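Local coordinates for protein esterase (Rhizomucor miehei CAU432, PDB 4WY8) that hydrolyses carboxylic esters as a fungal carboxylesterase built on the alpha/beta hydrolase fold, at residues A[64-69]-A[132-137]; A[177-182]-A[234-239]. All blocks are in the same frame, centred on the assembly; numbering follows the deposited sequence.

Contact 1 of 2, residues A[64-69]-A[132-137]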
loop_
_atom_site.group_PDB
_atom_site.type_symbol
_atom_site.label_atom_id
_atom_site.label_comp_id
_atom_site.label_asym_id
_atom_site.label_seq_id
_atom_site.Cartn_x
_atom_site.Cartn_y
_atom_site.Cartn_z
ATOM N N SER A 64 18.271 -25.579 26.462
ATOM C CA SER A 64 18.212 -24.144 26.215
ATOM C C SER A 64 16.769 -23.735 25.907
ATOM O O SER A 64 15.924 -24.576 25.571
ATOM C CB SER A 64 19.166 -23.743 25.077
ATOM O OG SER A 64 18.843 -24.395 23.866
ATOM N N LYS A 65 16.488 -22.449 26.063
ATOM C CA LYS A 65 15.131 -21.946 25.916
ATOM C C LYS A 65 14.979 -20.838 24.884
ATOM O O LYS A 65 15.873 -20.016 24.689
ATOM C CB LYS A 65 14.593 -21.456 27.269
ATOM C CG LYS A 65 14.435 -22.547 28.330
ATOM C CD LYS A 65 14.137 -21.937 29.705
ATOM C CE LYS A 65 13.854 -22.985 30.789
ATOM N NZ LYS A 65 12.754 -23.952 30.458
ATOM N N ILE A 66 13.861 -20.882 24.171
ATOM C CA ILE A 66 13.412 -19.752 23.371
ATOM C C ILE A 66 12.177 -19.187 24.060
ATOM O O ILE A 66 11.236 -19.926 24.389
ATOM C CB ILE A 66 13.125 -20.152 21.921
ATOM C CG1 ILE A 66 14.392 -20.731 21.301
ATOM C CG2 ILE A 66 12.720 -18.956 21.102
ATOM C CD1 ILE A 66 14.163 -21.436 20.009
ATOM N N GLU A 67 12.214 -17.891 24.349
ATOM C CA GLU A 67 11.061 -17.221 24.934
ATOM C C GLU A 67 10.138 -16.612 23.884
ATOM O O GLU A 67 10.554 -15.775 23.080
ATOM C CB GLU A 67 11.518 -16.154 25.926
ATOM C CG GLU A 67 12.497 -16.678 26.987
ATOM C CD GLU A 67 11.906 -17.840 27.776
ATOM O OE1 GLU A 67 10.704 -17.768 28.123
ATOM O OE2 GLU A 67 12.636 -18.821 28.058
ATOM N N LEU A 68 8.881 -17.043 23.929
ATOM C CA LEU A 68 7.812 -16.554 23.070
ATOM C C LEU A 68 6.825 -15.718 23.868
ATOM O O LEU A 68 6.489 -16.072 25.004
ATOM C CB LEU A 68 7.063 -17.723 22.430
ATOM C CG LEU A 68 7.931 -18.776 21.738
ATOM C CD1 LEU A 68 7.035 -19.878 21.182
ATOM C CD2 LEU A 68 8.800 -18.185 20.647
ATOM N N THR A 69 6.394 -14.595 23.296
ATOM C CA THR A 69 5.276 -13.815 23.840
ATOM C C THR A 69 4.115 -13.909 22.851
ATOM O O THR A 69 4.222 -13.461 21.714
ATOM C CB THR A 69 5.687 -12.334 24.085
ATOM O OG1 THR A 69 6.868 -12.303 24.890
ATOM C CG2 THR A 69 4.617 -11.580 24.804
ATOM N N LEU A 132 18.986 -15.900 14.306
ATOM C CA LEU A 132 18.364 -16.529 13.141
ATOM C C LEU A 132 17.904 -17.961 13.418
ATOM O O LEU A 132 16.775 -18.362 13.101
ATOM C CB LEU A 132 19.362 -16.519 11.987
ATOM C CG LEU A 132 19.051 -17.392 10.775
ATOM C CD1 LEU A 132 17.649 -17.096 10.254
ATOM C CD2 LEU A 132 20.071 -17.144 9.683
ATOM N N GLU A 133 18.782 -18.717 14.058
ATOM C CA GLU A 133 18.499 -20.090 14.425
ATOM C C GLU A 133 17.401 -20.177 15.485
ATOM O O GLU A 133 16.557 -21.094 15.440
ATOM C CB GLU A 133 19.800 -20.739 14.879
ATOM C CG GLU A 133 20.744 -20.927 13.689
ATOM C CD GLU A 133 22.124 -21.406 14.091
ATOM O OE1 GLU A 133 23.010 -21.480 13.200
ATOM O OE2 GLU A 133 22.315 -21.733 15.286
ATOM N N GLU A 134 17.395 -19.241 16.436
ATOM C CA GLU A 134 16.271 -19.192 17.376
ATOM C C GLU A 134 14.938 -18.957 16.647
ATOM O O GLU A 134 13.925 -19.605 16.956
ATOM C CB GLU A 134 16.481 -18.104 18.434
ATOM C CG GLU A 134 17.586 -18.436 19.448
ATOM C CD GLU A 134 18.032 -17.235 20.286
ATOM O OE1 GLU A 134 17.685 -16.081 19.935
ATOM O OE2 GLU A 134 18.736 -17.445 21.301
ATOM N N CYS A 135 14.937 -18.040 15.675
ATOM C CA CYS A 135 13.701 -17.676 14.979
ATOM C C CYS A 135 13.172 -18.819 14.116
ATOM O O CYS A 135 11.948 -19.100 14.083
ATOM C CB CYS A 135 13.912 -16.418 14.118
ATOM S SG CYS A 135 14.262 -14.912 15.107
ATOM N N LEU A 136 14.099 -19.475 13.424
ATOM C CA LEU A 136 13.763 -20.633 12.619
ATOM C C LEU A 136 13.207 -21.710 13.523
ATOM O O LEU A 136 12.152 -22.270 13.248
ATOM C CB LEU A 136 14.994 -21.133 11.853
ATOM C CG LEU A 136 14.791 -22.425 11.063
ATOM C CD1 LEU A 136 13.815 -22.276 9.863
ATOM C CD2 LEU A 136 16.149 -22.925 10.589
ATOM N N ASP A 137 13.873 -21.949 14.645
ATOM C CA ASP A 137 13.371 -22.934 15.600
ATOM C C ASP A 137 11.957 -22.605 16.100
ATOM O O ASP A 137 11.136 -23.505 16.332
ATOM C CB ASP A 137 14.304 -23.040 16.800
ATOM C CG ASP A 137 15.505 -23.936 16.539
ATOM O OD1 ASP A 137 15.516 -24.657 15.513
ATOM O OD2 ASP A 137 16.434 -23.924 17.382
#
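Ile66, on strand 65-73, lies against one turn of helix 130-143, touching Glu134 and Asp137. The closest approach of the two backbones is also here, with Ile66 CA 6.7 Å from Glu134 CA. The CB of Ile66 points toward the helix, and the two branches divide there. The CG2 branch stands anti to the backbone N and makes the lesser approach, whereas CG1 lies anti to the carbonyl carbon (chi1 -59°) and leads to the helix. On the way Ile66 CG1 passes the aliphatic part of Glu134, 4.3 Å from Glu134 CG. A nearly extended second torsion (chi2 167°) then carries CD1 forward to the helix surface. There the methyl rests on two groups at once: the backbone carbonyl oxygen of Glu134, with Glu134 O at 3.6 Å from Ile66 CD1, and the CB of Asp137, also 3.6 Å from CD1. The Ile66 and Asp137 side chains cross at about a right angle, and the nearest aspartate atom to CD1 is CB; the carboxylate lies farther off.

Both acidic ends have polar partners outside the two segments: Glu134 OE2 is hydrogen-bonded to Ser121 OG, and Asp137 OD2 forms a salt bridge with Arg60 NH1. Arg60 also touches Ile66 and Glu134, while Ile58 of strand 51-59 and Val118 of strand 114-118 pack on Ile66 from the neighbouring strands. With only 135 Å² buried in all, the evidence is for local van der Waals packing, with Ile66 the main contributor from the strand segment. The arrangement is the helix-on-sheet packing of the alpha/beta hydrolase fold, in which the helix following strand 114-118 lies over one face of the central sheet and here reaches its second strand.

Contact 2 of 2, residues A[177-182]-A[234-239]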
loop_
_atom_site.group_PDB
_atom_site.type_symbol
_atom_site.label_atom_id
_atom_site.label_comp_id
_atom_site.label_asym_id
_atom_site.label_seq_id
_atom_site.Cartn_x
_atom_site.Cartn_y
_atom_site.Cartn_z
ATOM N N ALA A 177 14.306 -21.975 5.667
ATOM C CA ALA A 177 13.298 -23.020 5.681
ATOM C C ALA A 177 13.204 -23.667 4.294
ATOM O O ALA A 177 12.994 -24.869 4.174
ATOM C CB ALA A 177 11.927 -22.461 6.110
ATOM N N LYS A 178 13.349 -22.864 3.247
ATOM C CA LYS A 178 13.368 -23.431 1.899
ATOM C C LYS A 178 14.512 -24.436 1.748
ATOM O O LYS A 178 14.324 -25.528 1.217
ATOM C CB LYS A 178 13.508 -22.344 0.836
ATOM C CG LYS A 178 13.690 -22.935 -0.572
ATOM C CD LYS A 178 14.304 -21.954 -1.555
ATOM C CE LYS A 178 14.557 -22.608 -2.910
ATOM N NZ LYS A 178 15.186 -21.658 -3.885
ATOM N N GLN A 179 15.699 -24.061 2.215
ATOM C CA GLN A 179 16.855 -24.963 2.126
ATOM C C GLN A 179 16.688 -26.271 2.929
ATOM O O GLN A 179 17.300 -27.293 2.599
ATOM C CB GLN A 179 18.122 -24.212 2.542
ATOM C CG GLN A 179 18.513 -23.238 1.434
ATOM C CD GLN A 179 19.908 -22.676 1.562
ATOM O OE1 GLN A 179 20.622 -22.931 2.546
ATOM N NE2 GLN A 179 20.322 -21.916 0.544
ATOM N N LEU A 180 15.874 -26.236 3.980
ATOM C CA LEU A 180 15.555 -27.448 4.748
ATOM C C LEU A 180 14.341 -28.222 4.190
ATOM O O LEU A 180 13.844 -29.155 4.821
ATOM C CB LEU A 180 15.327 -27.095 6.216
ATOM C CG LEU A 180 16.567 -26.913 7.125
ATOM C CD1 LEU A 180 17.797 -26.304 6.461
ATOM C CD2 LEU A 180 16.209 -26.177 8.417
ATOM N N GLY A 181 13.878 -27.829 3.007
ATOM C CA GLY A 181 12.768 -28.503 2.351
ATOM C C GLY A 181 11.428 -28.361 3.053
ATOM O O GLY A 181 10.534 -29.184 2.866
ATOM N N LEU A 182 11.274 -27.312 3.853
ATOM C CA LEU A 182 10.029 -27.079 4.581
ATOM C C LEU A 182 9.063 -26.161 3.817
ATOM O O LEU A 182 9.472 -25.187 3.175
ATOM C CB LEU A 182 10.336 -26.484 5.938
ATOM C CG LEU A 182 11.434 -27.271 6.633
ATOM C CD1 LEU A 182 11.769 -26.637 7.954
ATOM C CD2 LEU A 182 10.956 -28.689 6.823
ATOM N N SER A 234 27.579 -14.016 3.734
ATOM C CA SER A 234 26.527 -15.042 3.781
ATOM C C SER A 234 25.154 -14.477 3.371
ATOM O O SER A 234 24.776 -13.390 3.802
ATOM C CB SER A 234 26.421 -15.628 5.179
ATOM O OG SER A 234 25.195 -16.336 5.326
ATOM N N ILE A 235 24.384 -15.229 2.590
ATOM C CA ILE A 235 23.078 -14.739 2.142
ATOM C C ILE A 235 22.077 -14.700 3.310
ATOM O O ILE A 235 21.034 -14.049 3.226
ATOM C CB ILE A 235 22.526 -15.585 0.962
ATOM C CG1 ILE A 235 22.254 -17.029 1.386
ATOM C CG2 ILE A 235 23.506 -15.540 -0.272
ATOM C CD1 ILE A 235 21.658 -17.886 0.244
ATOM N N PHE A 236 22.429 -15.393 4.389
ATOM C CA PHE A 236 21.649 -15.447 5.615
ATOM C C PHE A 236 21.907 -14.237 6.527
ATOM O O PHE A 236 21.217 -14.034 7.539
ATOM C CB PHE A 236 21.941 -16.763 6.338
ATOM C CG PHE A 236 21.530 -17.964 5.537
ATOM C CD1 PHE A 236 20.180 -18.263 5.378
ATOM C CD2 PHE A 236 22.478 -18.777 4.917
ATOM C CE1 PHE A 236 19.769 -19.349 4.618
ATOM C CE2 PHE A 236 22.071 -19.878 4.157
ATOM C CZ PHE A 236 20.716 -20.160 4.012
ATOM N N ALA A 237 22.875 -13.420 6.123
ATOM C CA ALA A 237 23.124 -12.127 6.740
ATOM C C ALA A 237 22.540 -11.026 5.842
ATOM O O ALA A 237 21.728 -10.193 6.270
ATOM C CB ALA A 237 24.627 -11.917 6.926
ATOM N N CYS A 238 22.938 -11.070 4.575
ATOM C CA CYS A 238 22.547 -10.074 3.583
ATOM C C CYS A 238 21.876 -10.796 2.424
ATOM O O CYS A 238 22.534 -11.205 1.472
ATOM C CB CYS A 238 23.760 -9.290 3.087
ATOM S SG CYS A 238 24.717 -8.479 4.424
ATOM N N PRO A 239 20.553 -10.976 2.518
ATOM C CA PRO A 239 19.837 -11.747 1.495
ATOM C C PRO A 239 19.835 -11.087 0.119
ATOM O O PRO A 239 19.507 -11.762 -0.853
ATOM C CB PRO A 239 18.410 -11.836 2.055
ATOM C CG PRO A 239 18.309 -10.698 3.072
ATOM C CD PRO A 239 19.690 -10.581 3.647
#
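Gln179 and Phe236 approach from opposite directions, the amide arriving at the edge of the ring. The polar part of the contact is Gln179 OE1, which lies near the ring plane at the edge, 3.1 Å from Phe236 CZ. Gln179 CD is in that plane too, 3.6 Å from Phe236 CZ, and the amide stands almost perpendicular to the ring, with 84° between the planes. An extended chain beyond CG (chi2 -166°) takes the amide out from the last turn of helix 165-179.

Among the van der Waals contacts, Ile235 CD1 makes a peripheral one across the segments, 4.3 Å from Gln179 NE2. Packing between neighbours within 234-239 puts Ile235 CG1 3.9 Å above one ring face of Phe236, offset toward the rim. Ile175 and Arg176 also touch the Phe236 side chain.

Hydrogen bonds inside each segment shape the two partners separately. Ser234 OG accepts from Phe236 N at 3.1 Å, closing an ST turn just ahead of the ring. A Schellman motif ends the helix, with Leu182 N bonded to Ala177 O and Gly181 N to Lys178 O; Gly181, at positive phi, is its C-prime residue.

With 93 Å² buried, the contact is a modest surface one; its chemistry, the Gln179 side-chain amide oxygen facing the C-H edge of Phe236, is probably favourable in sign but weaker than a conventional hydrogen bond.

How the contacts relate
From the N terminus, strand 65-73 enters contact 1, and the chain runs through strand 83-87, helix 101-111 and strand 114-118 before helix 130-143 closes that loop. Strand 159-163 and the probable nucleophile elbow at Ser164 follow, then helix 165-179, whose end opens contact 2; the loop between helices 215-225 and 244-247 closes it. The two loops are in series, neither nested nor crossing, and their centres lie about 17 Å apart. Helix 130-143 bridges them: Leu132 CD2 packs 3.9 Å from Phe236 CB, and Leu136 meets Leu180 and Ala177. Together they join strand 65-73, helices 130-143 and 165-179, and the loop after helix 215-225.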